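Local coordinates for glycosyl transferase family 9 (Veillonella parvula, PDB 3TOV), which probably transfers a sugar, perhaps a heptose, from an activated nucleotide donor to an acceptor, as in other GT-B glycosyltransferases of family 9, at residues Tyr43-Lys48 with Asp60-Val65; Tyr8-Val13 with His38-Tyr43; Asp91-Leu96 with Trp107-Pro112; Gly189-Ser194 with Ile266-Gly271. All blocks are in the same frame, centred on the assembly; numbering follows the deposited sequence.

Contact 1: Tyr43-Lys48 with Asp60-Val65; sequences YVIDEK and DELIVV
With CG1 anti to the backbone N (chi1 -173°), Val44 lays that methyl beside the Ile63 side chain, whereas in Tyr43 a chi1 of -159° sends the ring away from strand 61-65, where its OH bonds to Thr25. Tyr43-Asp46 and Glu61-Val65 are neighbouring parallel strands at the edge of a Rossmann-like sheet, their short axes 29° apart. Val44 CG1 lies 3.9 Å from Ile63 CG1 and 4.0 Å from Val65 CG1, an aliphatic patch that Val80 and Ile84 of helix 70-87 cover. Tyr43, Leu62, Ile45 and Val64 share the other face, but the modelled tips of Leu62 and Ile45 are too close together to be trusted in detail. The backbone evidence is firm at the start, Tyr43 N to Glu61 O and Ile63 N to Tyr43 O (2.9 Å), but the next two bonds, through Ile45 N and Ile45 O, are weak. Past them, Val64 CG2 packs against Glu47 CB at 3.5 Å.

Contact 2: Tyr8-Val13 with His38-Tyr43; sequences YKRIVV and HSHITY
Arg10-Val13 and His40-Tyr43 run parallel, their short axes 4.7 Å apart and inclined by 18°, and Ile11 is bonded through both its N and its O to strand 40-43: its N to His40 O at 2.7 Å and its O to Thr42 N at 2.8 Å. Val13 N to Thr42 O continues the ladder, whereas His40 N to Lys9 O, at its start, is bent and weak. On the face bearing Arg10 and His40, two flat groups lie one on the other: guanidinium and imidazole planes are 17° apart with centres 3.9 Å apart, and Arg10 NH2 sits over the middle of the His40 ring. The side chains run alongside each other, since Arg10 CG lies beside its own backbone N (chi1 -69°) and the chain bends at chi3. Further along this face Val12 CG2 approaches the Thr42 methyl. Ile11 and Ile41 share the reverse face, where Ile11 CD1 also reaches Ser39 CB at 3.7 Å. Before the strands, the Tyr8 and His38 rings form an offset stack, centroids 4.3 Å apart, and His38 CB adds a CH-pi contact over the Tyr8 face. His38 ND1 is hydrogen-bonded to Asp7. Helix 26-35 lies between the strands in sequence and packs on Ile41 and Tyr43; strand 10-14, helix 26-35 and strand 40-46 thus make the opening beta-alpha-beta crossover of a Rossmann-like domain.

Contact 3: Asp91-Leu96 with Trp107-Pro112; sequences DIVINL and WKIHAP
Val93 and Ile109 approach obliquely, methyl against methyl, with Val93 CG2 3.8 Å from Ile109 CG2. The same Val93 methyl is 4.0 Å from Ala111 CB, so one branch of the valine touches both the last helical turn and the loop that follows it. Ile109 directs CG2 anti to its backbone N, while CG1 lies beside that N (chi1 -63°) and takes CD1 to the fringe of the contact. Beyond Ala111, the Pro112 ring comes alongside the Asp91 carbonyl, its CD 3.6 Å from Asp91 O. No hydrogen bond links the two segments, and the joint rests on van der Waals packing, mostly apolar. The helix ends at His110, which takes positive phi (64°), and the chain then turns back toward the strand. Strand 92-95, helix 100-109 and strand 113-116 form a beta-alpha-beta unit: Val93 also packs on Ala106 and bonds through its backbone to strand 113-116, Ile109 touches Ala81 and Ile84 of helix 70-87, and Asp91 OD2 accepts from Arg10 N at the start of strand 10-14.

Contact 4: Gly189-Ser194 with Ile266-Gly271; sequences GFNIGS and ITNDSG
Asn191 and Ile266 carry the parallel pairing of Gly189-Asn191 with Ile266-Asn268, whose short axes differ by only 6°. Ile266 N donates to Gly189 O at 2.9 Å, and Ile266 O receives Asn191 N at 3.1 Å, so both backbone polar groups of Ile266 are satisfied from the adjoining strand. Past these bonds the polar side chains take over. Asn191, with CG anti to the backbone N (chi1 161°), extends ND2 across to Ser270 OG at 3.1 Å, a bond tilted 19° from the amide plane, and more weakly to Thr267 OG1. Each hydroxyl in turn donates a hydrogen bond: Thr267 OG1 to Asn268 O at 2.6 Å, in the carbonyl plane and on a lone pair, and Ser270 OG to Asn268 OD1 from above the carbonyl plane. Asn268 ND2 reaches Gly193 O in a straight but long, weak bond of 3.3 Å; its stronger acceptor is Lys199 O. The network ties the end of each strand to the loop that leaves the other. On the apolar side, Phe190 CE1 meets Ile266 CD1 at 3.7 Å. The pair lies centrally in the second parallel sheet, flanked by strands 219-222 and 283-286; helix 203-216 packs on Phe190, while Pro272 and Met273 of helix 271-277 touch Asn191 and Thr267.

How the contacts relate
Contacts 2, 1, 3 and 4 follow one another along the chain. The first three all involve one parallel sheet, contact 3 through its strand 92-95: contacts 1 and 2 share strand 40-46 and Tyr43, with centres 14 Å apart, and contact 3 lies on the far side of strand 10-14, its centre 11 Å from that of contact 2. Asp60 OD2 to Ile41 N and Ile94 N to Val12 O link these neighbours directly. Contact 4 sits in a second sheet with the same 3-2-1-4-5-6 strand order, its centre 26 to 36 Å from the others and across the chain's centre. Two Rossmann-like domains of this kind define the GT-B fold, in which substrates typically bind in the cleft between them.

Contact 1: Tyr43-Lys48 with Asp60-Val65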
loop_
_atom_site.group_PDB
_atom_site.type_symbol
_atom_site.label_atom_id
_atom_site.label_comp_id
_atom_site.label_asym_id
_atom_site.label_seq_id
_atom_site.Cartn_x
_atom_site.Cartn_y
_atom_site.Cartn_z
ATOM N N TYR A 43 -17.432 -1.413 -3.952
ATOM C CA TYR A 43 -16.403 -1.574 -2.919
ATOM C C TYR A 43 -16.769 -0.863 -1.627
ATOM O O TYR A 43 -17.400 0.185 -1.645
ATOM C CB TYR A 43 -15.101 -0.964 -3.405
ATOM C CG TYR A 43 -13.840 -1.471 -2.717
ATOM C CD1 TYR A 43 -13.009 -2.373 -3.358
ATOM C CD2 TYR A 43 -13.466 -1.022 -1.451
ATOM C CE1 TYR A 43 -11.858 -2.834 -2.771
ATOM C CE2 TYR A 43 -12.309 -1.482 -0.847
ATOM C CZ TYR A 43 -11.505 -2.393 -1.523
ATOM O OH TYR A 43 -10.339 -2.888 -0.978
ATOM N N VAL A 44 -16.329 -1.416 -0.507
ATOM C CA VAL A 44 -16.615 -0.836 0.793
ATOM C C VAL A 44 -15.356 -0.730 1.672
ATOM O O VAL A 44 -14.937 -1.723 2.273
ATOM C CB VAL A 44 -17.676 -1.671 1.508
ATOM C CG1 VAL A 44 -18.117 -0.996 2.793
ATOM C CG2 VAL A 44 -18.866 -1.894 0.579
ATOM N N ILE A 45 -14.763 0.472 1.726
ATOM C CA ILE A 45 -13.627 0.772 2.615
ATOM C C ILE A 45 -14.056 1.548 3.844
ATOM O O ILE A 45 -15.240 1.823 4.054
ATOM C CB ILE A 45 -12.558 1.724 1.988
ATOM C CG1 ILE A 45 -13.017 2.282 0.646
ATOM C CG2 ILE A 45 -11.166 1.120 2.001
ATOM C CD1 ILE A 45 -14.055 3.393 0.823
ATOM N N ASP A 46 -13.045 1.936 4.622
ATOM C CA ASP A 46 -13.209 2.789 5.785
ATOM C C ASP A 46 -12.991 4.248 5.387
ATOM O O ASP A 46 -12.044 4.566 4.673
ATOM C CB ASP A 46 -12.235 2.354 6.884
ATOM C CG ASP A 46 -11.580 3.525 7.589
ATOM O OD1 ASP A 46 -12.062 3.935 8.673
ATOM O OD2 ASP A 46 -10.572 4.029 7.057
ATOM N N GLU A 47 -13.877 5.123 5.859
ATOM C CA GLU A 47 -13.919 6.526 5.449
ATOM C C GLU A 47 -12.572 7.149 5.058
ATOM O O GLU A 47 -12.475 7.802 4.022
ATOM C CB GLU A 47 -14.627 7.379 6.517
ATOM C CG GLU A 47 -13.702 8.240 7.401
ATOM C CD GLU A 47 -13.664 7.810 8.873
ATOM O OE1 GLU A 47 -13.080 6.743 9.180
ATOM O OE2 GLU A 47 -14.211 8.547 9.726
ATOM N N LYS A 48 -11.542 6.943 5.875
ATOM C CA LYS A 48 -10.246 7.611 5.681
ATOM C C LYS A 48 -9.550 7.253 4.364
ATOM O O LYS A 48 -9.119 8.121 3.600
ATOM C CB LYS A 48 -9.311 7.332 6.870
ATOM C CG LYS A 48 -10.058 7.185 8.194
ATOM C CD LYS A 48 -9.230 7.607 9.403
ATOM C CE LYS A 48 -10.136 8.006 10.590
ATOM N NZ LYS A 48 -9.359 8.493 11.778
ATOM N N ASP A 60 -17.603 0.492 -9.785
ATOM C CA ASP A 60 -18.762 1.255 -10.233
ATOM C C ASP A 60 -19.231 2.145 -9.108
ATOM O O ASP A 60 -19.820 3.200 -9.339
ATOM C CB ASP A 60 -19.928 0.326 -10.588
ATOM C CG ASP A 60 -19.605 -0.618 -11.713
ATOM O OD1 ASP A 60 -19.218 -0.141 -12.800
ATOM O OD2 ASP A 60 -19.740 -1.841 -11.500
ATOM N N GLU A 61 -18.986 1.696 -7.883
ATOM C CA GLU A 61 -19.597 2.305 -6.721
ATOM C C GLU A 61 -18.758 1.996 -5.499
ATOM O O GLU A 61 -18.480 0.836 -5.202
ATOM C CB GLU A 61 -21.017 1.767 -6.528
ATOM C CG GLU A 61 -21.998 2.775 -5.950
ATOM C CD GLU A 61 -22.929 3.368 -7.008
ATOM O OE1 GLU A 61 -22.800 4.574 -7.315
ATOM O OE2 GLU A 61 -23.799 2.633 -7.528
ATOM N N LEU A 62 -18.371 3.057 -4.796
ATOM C CA LEU A 62 -17.547 2.984 -3.599
ATOM C C LEU A 62 -18.294 3.603 -2.419
ATOM O O LEU A 62 -18.740 4.755 -2.487
ATOM C CB LEU A 62 -16.240 3.740 -3.846
ATOM C CG LEU A 62 -15.310 4.062 -2.679
ATOM C CD1 LEU A 62 -14.919 2.790 -2.017
ATOM C CD2 LEU A 62 -14.096 4.786 -3.187
ATOM N N ILE A 63 -18.442 2.837 -1.343
ATOM C CA ILE A 63 -19.178 3.301 -0.166
ATOM C C ILE A 63 -18.321 3.134 1.088
ATOM O O ILE A 63 -17.784 2.048 1.333
ATOM C CB ILE A 63 -20.551 2.571 -0.004
ATOM C CG1 ILE A 63 -20.551 1.644 1.201
ATOM C CG2 ILE A 63 -20.954 1.797 -1.274
ATOM C CD1 ILE A 63 -21.872 0.942 1.370
ATOM N N VAL A 64 -18.177 4.206 1.869
ATOM C CA VAL A 64 -17.216 4.218 2.977
ATOM C C VAL A 64 -17.887 4.032 4.335
ATOM O O VAL A 64 -19.103 4.061 4.419
ATOM C CB VAL A 64 -16.389 5.513 2.964
ATOM C CG1 VAL A 64 -16.413 6.111 1.581
ATOM C CG2 VAL A 64 -16.933 6.507 3.974
ATOM N N VAL A 65 -17.106 3.811 5.393
ATOM C CA VAL A 65 -17.667 3.728 6.749
ATOM C C VAL A 65 -16.769 4.390 7.798
ATOM O O VAL A 65 -15.554 4.425 7.629
ATOM C CB VAL A 65 -17.923 2.262 7.199
ATOM C CG1 VAL A 65 -18.164 1.364 6.014
ATOM C CG2 VAL A 65 -16.755 1.755 8.032
#

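Contact 2: Tyr8-Val13 with His38-Tyr43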
loop_
_atom_site.group_PDB
_atom_site.type_symbol
_atom_site.label_atom_id
_atom_site.label_comp_id
_atom_site.label_asym_id
_atom_site.label_seq_id
_atom_site.Cartn_x
_atom_site.Cartn_y
_atom_site.Cartn_z
ATOM N N TYR A 8 -22.106 -10.337 -15.290
ATOM C CA TYR A 8 -23.519 -9.956 -15.332
ATOM C C TYR A 8 -24.207 -9.950 -13.960
ATOM O O TYR A 8 -25.412 -10.159 -13.862
ATOM C CB TYR A 8 -24.297 -10.835 -16.329
ATOM C CG TYR A 8 -24.100 -10.413 -17.766
ATOM C CD1 TYR A 8 -24.582 -9.191 -18.219
ATOM C CD2 TYR A 8 -23.425 -11.222 -18.667
ATOM C CE1 TYR A 8 -24.398 -8.780 -19.537
ATOM C CE2 TYR A 8 -23.235 -10.823 -19.995
ATOM C CZ TYR A 8 -23.728 -9.598 -20.425
ATOM O OH TYR A 8 -23.552 -9.187 -21.737
ATOM N N LYS A 9 -23.442 -9.691 -12.906
ATOM C CA LYS A 9 -23.989 -9.726 -11.551
ATOM C C LYS A 9 -23.688 -8.438 -10.765
ATOM O O LYS A 9 -22.731 -7.727 -11.064
ATOM C CB LYS A 9 -23.437 -10.942 -10.784
ATOM C CG LYS A 9 -23.524 -12.276 -11.506
ATOM C CD LYS A 9 -24.952 -12.596 -11.884
ATOM C CE LYS A 9 -25.226 -14.085 -11.794
ATOM N NZ LYS A 9 -24.917 -14.581 -10.420
ATOM N N ARG A 10 -24.511 -8.147 -9.764
ATOM C CA ARG A 10 -24.211 -7.074 -8.826
ATOM C C ARG A 10 -23.425 -7.659 -7.677
ATOM O O ARG A 10 -23.889 -8.583 -7.013
ATOM C CB ARG A 10 -25.482 -6.432 -8.282
ATOM C CG ARG A 10 -26.249 -5.631 -9.307
ATOM C CD ARG A 10 -27.323 -4.771 -8.661
ATOM N NE ARG A 10 -27.087 -3.355 -8.928
ATOM C CZ ARG A 10 -26.645 -2.490 -8.023
ATOM N NH1 ARG A 10 -26.405 -2.897 -6.779
ATOM N NH2 ARG A 10 -26.451 -1.220 -8.365
ATOM N N ILE A 11 -22.245 -7.104 -7.433
ATOM C CA ILE A 11 -21.323 -7.689 -6.474
ATOM C C ILE A 11 -20.834 -6.672 -5.451
ATOM O O ILE A 11 -20.531 -5.530 -5.791
ATOM C CB ILE A 11 -20.111 -8.276 -7.203
ATOM C CG1 ILE A 11 -20.569 -9.177 -8.345
ATOM C CG2 ILE A 11 -19.244 -9.057 -6.254
ATOM C CD1 ILE A 11 -19.482 -9.469 -9.338
ATOM N N VAL A 12 -20.760 -7.085 -4.192
ATOM C CA VAL A 12 -20.152 -6.237 -3.177
ATOM C C VAL A 12 -18.846 -6.828 -2.620
ATOM O O VAL A 12 -18.748 -8.024 -2.338
ATOM C CB VAL A 12 -21.130 -5.927 -2.033
ATOM C CG1 VAL A 12 -20.404 -5.274 -0.871
ATOM C CG2 VAL A 12 -22.216 -5.027 -2.529
ATOM N N VAL A 13 -17.836 -5.979 -2.477
ATOM C CA VAL A 13 -16.588 -6.393 -1.864
ATOM C C VAL A 13 -16.429 -5.644 -0.551
ATOM O O VAL A 13 -16.562 -4.428 -0.498
ATOM C CB VAL A 13 -15.389 -6.124 -2.789
ATOM C CG1 VAL A 13 -14.085 -6.691 -2.198
ATOM C CG2 VAL A 13 -15.664 -6.723 -4.150
ATOM N N HIS A 38 -19.107 -7.102 -17.242
ATOM C CA HIS A 38 -20.412 -6.466 -17.271
ATOM C C HIS A 38 -20.992 -6.317 -15.881
ATOM O O HIS A 38 -21.852 -5.470 -15.646
ATOM C CB HIS A 38 -21.366 -7.269 -18.146
ATOM C CG HIS A 38 -20.815 -7.586 -19.500
ATOM N ND1 HIS A 38 -20.584 -8.875 -19.925
ATOM C CD2 HIS A 38 -20.438 -6.780 -20.520
ATOM C CE1 HIS A 38 -20.102 -8.853 -21.155
ATOM N NE2 HIS A 38 -19.999 -7.592 -21.538
ATOM N N SER A 39 -20.518 -7.144 -14.960
ATOM C CA SER A 39 -21.000 -7.114 -13.590
ATOM C C SER A 39 -20.974 -5.700 -13.026
ATOM O O SER A 39 -20.121 -4.893 -13.381
ATOM C CB SER A 39 -20.144 -8.026 -12.716
ATOM O OG SER A 39 -19.958 -9.282 -13.339
ATOM N N HIS A 40 -21.929 -5.400 -12.159
ATOM C CA HIS A 40 -21.869 -4.170 -11.393
ATOM C C HIS A 40 -21.152 -4.428 -10.073
ATOM O O HIS A 40 -21.566 -5.270 -9.266
ATOM C CB HIS A 40 -23.261 -3.603 -11.125
ATOM C CG HIS A 40 -23.244 -2.396 -10.241
ATOM N ND1 HIS A 40 -23.093 -2.482 -8.872
ATOM C CD2 HIS A 40 -23.323 -1.076 -10.533
ATOM C CE1 HIS A 40 -23.091 -1.265 -8.360
ATOM N NE2 HIS A 40 -23.233 -0.396 -9.346
ATOM N N ILE A 41 -20.075 -3.693 -9.848
ATOM C CA ILE A 41 -19.219 -3.976 -8.713
ATOM C C ILE A 41 -19.188 -2.800 -7.771
ATOM O O ILE A 41 -19.055 -1.662 -8.209
ATOM C CB ILE A 41 -17.786 -4.286 -9.162
ATOM C CG1 ILE A 41 -17.764 -5.569 -10.002
ATOM C CG2 ILE A 41 -16.896 -4.415 -7.954
ATOM C CD1 ILE A 41 -16.467 -5.825 -10.758
ATOM N N THR A 42 -19.310 -3.073 -6.477
ATOM C CA THR A 42 -19.222 -2.011 -5.487
ATOM C C THR A 42 -18.278 -2.377 -4.334
ATOM O O THR A 42 -18.308 -3.503 -3.828
ATOM C CB THR A 42 -20.625 -1.556 -4.994
ATOM O OG1 THR A 42 -20.665 -1.565 -3.566
ATOM C CG2 THR A 42 -21.725 -2.466 -5.546
ATOM N N TYR A 43 -17.432 -1.413 -3.952
ATOM C CA TYR A 43 -16.403 -1.574 -2.919
ATOM C C TYR A 43 -16.769 -0.863 -1.627
ATOM O O TYR A 43 -17.400 0.185 -1.645
ATOM C CB TYR A 43 -15.101 -0.964 -3.405
ATOM C CG TYR A 43 -13.840 -1.471 -2.717
ATOM C CD1 TYR A 43 -13.009 -2.373 -3.358
ATOM C CD2 TYR A 43 -13.466 -1.022 -1.451
ATOM C CE1 TYR A 43 -11.858 -2.834 -2.771
ATOM C CE2 TYR A 43 -12.309 -1.482 -0.847
ATOM C CZ TYR A 43 -11.505 -2.393 -1.523
ATOM O OH TYR A 43 -10.339 -2.888 -0.978
#

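Contact 3: Asp91-Leu96 with Trp107-Pro112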
loop_
_atom_site.group_PDB
_atom_site.type_symbol
_atom_site.label_atom_id
_atom_site.label_comp_id
_atom_site.label_asym_id
_atom_site.label_seq_id
_atom_site.Cartn_x
_atom_site.Cartn_y
_atom_site.Cartn_z
ATOM N N ASP A 91 -26.149 -9.743 -5.885
ATOM C CA ASP A 91 -26.154 -11.170 -6.226
ATOM C C ASP A 91 -25.138 -11.959 -5.402
ATOM O O ASP A 91 -25.471 -12.977 -4.783
ATOM C CB ASP A 91 -25.851 -11.353 -7.716
ATOM C CG ASP A 91 -26.853 -10.642 -8.607
ATOM O OD1 ASP A 91 -28.067 -10.747 -8.322
ATOM O OD2 ASP A 91 -26.430 -9.972 -9.581
ATOM N N ILE A 92 -23.902 -11.465 -5.410
ATOM C CA ILE A 92 -22.782 -12.072 -4.711
ATOM C C ILE A 92 -22.105 -11.083 -3.775
ATOM O O ILE A 92 -21.775 -9.962 -4.173
ATOM C CB ILE A 92 -21.696 -12.490 -5.709
ATOM C CG1 ILE A 92 -22.232 -13.519 -6.699
ATOM C CG2 ILE A 92 -20.462 -13.014 -4.982
ATOM C CD1 ILE A 92 -21.575 -13.423 -8.050
ATOM N N VAL A 93 -21.878 -11.503 -2.536
ATOM C CA VAL A 93 -20.989 -10.768 -1.642
ATOM C C VAL A 93 -19.690 -11.542 -1.357
ATOM O O VAL A 93 -19.714 -12.720 -1.003
ATOM C CB VAL A 93 -21.684 -10.391 -0.326
ATOM C CG1 VAL A 93 -20.664 -10.305 0.811
ATOM C CG2 VAL A 93 -22.433 -9.080 -0.493
ATOM N N ILE A 94 -18.563 -10.860 -1.523
ATOM C CA ILE A 94 -17.248 -11.435 -1.283
ATOM C C ILE A 94 -16.589 -10.736 -0.099
ATOM O O ILE A 94 -16.316 -9.545 -0.169
ATOM C CB ILE A 94 -16.353 -11.225 -2.511
ATOM C CG1 ILE A 94 -17.068 -11.712 -3.767
ATOM C CG2 ILE A 94 -15.013 -11.911 -2.325
ATOM C CD1 ILE A 94 -16.185 -11.846 -4.970
ATOM N N ASN A 95 -16.334 -11.456 0.988
ATOM C CA ASN A 95 -15.670 -10.844 2.142
ATOM C C ASN A 95 -14.178 -11.174 2.165
ATOM O O ASN A 95 -13.803 -12.349 2.178
ATOM C CB ASN A 95 -16.336 -11.260 3.462
ATOM C CG ASN A 95 -15.673 -10.617 4.675
ATOM O OD1 ASN A 95 -15.019 -9.582 4.563
ATOM N ND2 ASN A 95 -15.841 -11.231 5.840
ATOM N N LEU A 96 -13.340 -10.133 2.157
ATOM C CA LEU A 96 -11.879 -10.281 2.134
ATOM C C LEU A 96 -11.287 -10.020 3.486
ATOM O O LEU A 96 -10.108 -10.231 3.700
ATOM C CB LEU A 96 -11.240 -9.326 1.130
ATOM C CG LEU A 96 -11.511 -9.706 -0.330
ATOM C CD1 LEU A 96 -10.718 -8.864 -1.336
ATOM C CD2 LEU A 96 -11.227 -11.188 -0.524
ATOM N N TRP A 107 -22.490 -10.528 6.175
ATOM C CA TRP A 107 -23.676 -11.282 6.529
ATOM C C TRP A 107 -24.887 -10.361 6.472
ATOM O O TRP A 107 -25.868 -10.673 5.807
ATOM C CB TRP A 107 -23.521 -11.871 7.933
ATOM C CG TRP A 107 -24.782 -12.433 8.510
ATOM C CD1 TRP A 107 -25.289 -13.679 8.303
ATOM C CD2 TRP A 107 -25.692 -11.771 9.399
ATOM N NE1 TRP A 107 -26.463 -13.838 9.002
ATOM C CE2 TRP A 107 -26.734 -12.680 9.685
ATOM C CE3 TRP A 107 -25.735 -10.497 9.977
ATOM C CZ2 TRP A 107 -27.806 -12.358 10.523
ATOM C CZ3 TRP A 107 -26.808 -10.181 10.811
ATOM C CH2 TRP A 107 -27.822 -11.109 11.074
ATOM N N LYS A 108 -24.802 -9.216 7.152
ATOM C CA LYS A 108 -25.924 -8.297 7.245
ATOM C C LYS A 108 -26.471 -7.869 5.885
ATOM O O LYS A 108 -27.672 -7.640 5.738
ATOM C CB LYS A 108 -25.553 -7.064 8.061
ATOM C CG LYS A 108 -26.739 -6.131 8.343
ATOM C CD LYS A 108 -27.756 -6.760 9.314
ATOM C CE LYS A 108 -29.173 -6.258 9.040
ATOM N NZ LYS A 108 -29.186 -4.820 8.591
ATOM N N ILE A 109 -25.600 -7.747 4.894
ATOM C CA ILE A 109 -26.051 -7.459 3.538
ATOM C C ILE A 109 -27.054 -8.525 3.054
ATOM O O ILE A 109 -28.031 -8.220 2.366
ATOM C CB ILE A 109 -24.849 -7.350 2.597
ATOM C CG1 ILE A 109 -23.970 -6.172 3.037
ATOM C CG2 ILE A 109 -25.298 -7.192 1.161
ATOM C CD1 ILE A 109 -22.525 -6.250 2.572
ATOM N N HIS A 110 -26.810 -9.775 3.433
ATOM C CA HIS A 110 -27.750 -10.860 3.175
ATOM C C HIS A 110 -27.979 -11.149 1.709
ATOM O O HIS A 110 -29.120 -11.241 1.270
ATOM C CB HIS A 110 -29.090 -10.574 3.839
ATOM C CG HIS A 110 -29.293 -11.328 5.110
ATOM N ND1 HIS A 110 -28.920 -10.827 6.340
ATOM C CD2 HIS A 110 -29.803 -12.562 5.340
ATOM C CE1 HIS A 110 -29.203 -11.718 7.275
ATOM N NE2 HIS A 110 -29.738 -12.780 6.695
ATOM N N ALA A 111 -26.901 -11.309 0.952
ATOM C CA ALA A 111 -27.038 -11.621 -0.465
ATOM C C ALA A 111 -27.250 -13.115 -0.671
ATOM O O ALA A 111 -26.770 -13.937 0.118
ATOM C CB ALA A 111 -25.832 -11.126 -1.256
ATOM N N PRO A 112 -27.970 -13.469 -1.742
ATOM C CA PRO A 112 -28.248 -14.845 -2.146
ATOM C C PRO A 112 -27.033 -15.726 -1.912
ATOM O O PRO A 112 -27.147 -16.892 -1.530
ATOM C CB PRO A 112 -28.482 -14.708 -3.645
ATOM C CG PRO A 112 -29.082 -13.377 -3.791
ATOM C CD PRO A 112 -28.437 -12.504 -2.750
#

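Contact 4: Gly189-Ser194 with Ile266-Gly271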
loop_
_atom_site.group_PDB
_atom_site.type_symbol
_atom_site.label_atom_id
_atom_site.label_comp_id
_atom_site.label_asym_id
_atom_site.label_seq_id
_atom_site.Cartn_x
_atom_site.Cartn_y
_atom_site.Cartn_z
ATOM N N GLY A 189 12.838 10.669 -3.248
ATOM C CA GLY A 189 12.073 10.898 -2.039
ATOM C C GLY A 189 12.248 9.847 -0.967
ATOM O O GLY A 189 12.575 8.704 -1.250
ATOM N N PHE A 190 12.019 10.258 0.276
ATOM C CA PHE A 190 12.172 9.409 1.445
ATOM C C PHE A 190 10.886 9.345 2.247
ATOM O O PHE A 190 10.274 10.366 2.553
ATOM C CB PHE A 190 13.242 9.975 2.367
ATOM C CG PHE A 190 14.564 10.152 1.713
ATOM C CD1 PHE A 190 15.601 9.268 1.971
ATOM C CD2 PHE A 190 14.778 11.199 0.828
ATOM C CE1 PHE A 190 16.823 9.432 1.365
ATOM C CE2 PHE A 190 16.007 11.363 0.214
ATOM C CZ PHE A 190 17.028 10.484 0.487
ATOM N N ASN A 191 10.496 8.132 2.602
ATOM C CA ASN A 191 9.441 7.912 3.564
ATOM C C ASN A 191 10.067 7.075 4.666
ATOM O O ASN A 191 10.167 5.860 4.555
ATOM C CB ASN A 191 8.247 7.205 2.902
ATOM C CG ASN A 191 7.311 6.539 3.906
ATOM O OD1 ASN A 191 6.903 7.138 4.911
ATOM N ND2 ASN A 191 6.966 5.286 3.633
ATOM N N ILE A 192 10.532 7.749 5.711
ATOM C CA ILE A 192 11.091 7.098 6.888
ATOM C C ILE A 192 10.005 6.984 7.960
ATOM O O ILE A 192 8.888 7.502 7.798
ATOM C CB ILE A 192 12.251 7.944 7.448
ATOM C CG1 ILE A 192 11.781 8.831 8.610
ATOM C CG2 ILE A 192 12.835 8.837 6.359
ATOM C CD1 ILE A 192 12.559 10.152 8.765
ATOM N N GLY A 193 10.317 6.313 9.060
ATOM C CA GLY A 193 9.440 6.376 10.214
ATOM C C GLY A 193 8.222 5.473 10.223
ATOM O O GLY A 193 7.487 5.353 9.234
ATOM N N SER A 194 8.013 4.851 11.380
ATOM C CA SER A 194 6.996 3.837 11.569
ATOM C C SER A 194 6.655 3.837 13.045
ATOM O O SER A 194 7.459 4.278 13.863
ATOM C CB SER A 194 7.541 2.457 11.151
ATOM O OG SER A 194 6.668 1.390 11.498
ATOM N N ILE A 266 13.103 5.823 -1.182
ATOM C CA ILE A 266 13.768 4.999 -0.183
ATOM C C ILE A 266 12.844 4.934 1.025
ATOM O O ILE A 266 12.290 5.960 1.431
ATOM C CB ILE A 266 15.085 5.644 0.228
ATOM C CG1 ILE A 266 15.979 5.802 -0.996
ATOM C CG2 ILE A 266 15.760 4.839 1.306
ATOM C CD1 ILE A 266 17.329 6.366 -0.677
ATOM N N THR A 267 12.654 3.751 1.602
ATOM C CA THR A 267 11.573 3.615 2.579
ATOM C C THR A 267 11.623 2.355 3.409
ATOM O O THR A 267 12.262 1.387 3.018
ATOM C CB THR A 267 10.170 3.670 1.898
ATOM O OG1 THR A 267 9.224 2.976 2.713
ATOM C CG2 THR A 267 10.189 2.995 0.545
ATOM N N ASN A 268 10.933 2.378 4.549
ATOM C CA ASN A 268 10.733 1.186 5.372
ATOM C C ASN A 268 9.447 0.440 4.998
ATOM O O ASN A 268 8.690 0.904 4.147
ATOM C CB ASN A 268 10.722 1.562 6.846
ATOM C CG ASN A 268 9.704 2.634 7.161
ATOM O OD1 ASN A 268 9.194 3.294 6.259
ATOM N ND2 ASN A 268 9.399 2.812 8.443
ATOM N N ASP A 269 9.202 -0.729 5.588
ATOM C CA ASP A 269 7.947 -1.415 5.285
ATOM C C ASP A 269 6.840 -0.668 5.975
ATOM O O ASP A 269 6.691 -0.738 7.194
ATOM C CB ASP A 269 7.918 -2.935 5.599
ATOM C CG ASP A 269 8.813 -3.347 6.779
ATOM O OD1 ASP A 269 9.916 -2.773 6.964
ATOM O OD2 ASP A 269 8.417 -4.285 7.511
ATOM N N SER A 270 6.108 0.100 5.175
ATOM C CA SER A 270 4.961 0.877 5.637
ATOM C C SER A 270 4.093 1.229 4.433
ATOM O O SER A 270 4.593 1.328 3.302
ATOM C CB SER A 270 5.403 2.142 6.392
ATOM O OG SER A 270 6.075 3.065 5.548
ATOM N N GLY A 271 2.799 1.411 4.685
ATOM C CA GLY A 271 1.816 1.648 3.640
ATOM C C GLY A 271 2.218 2.596 2.522
ATOM O O GLY A 271 1.937 2.336 1.353
#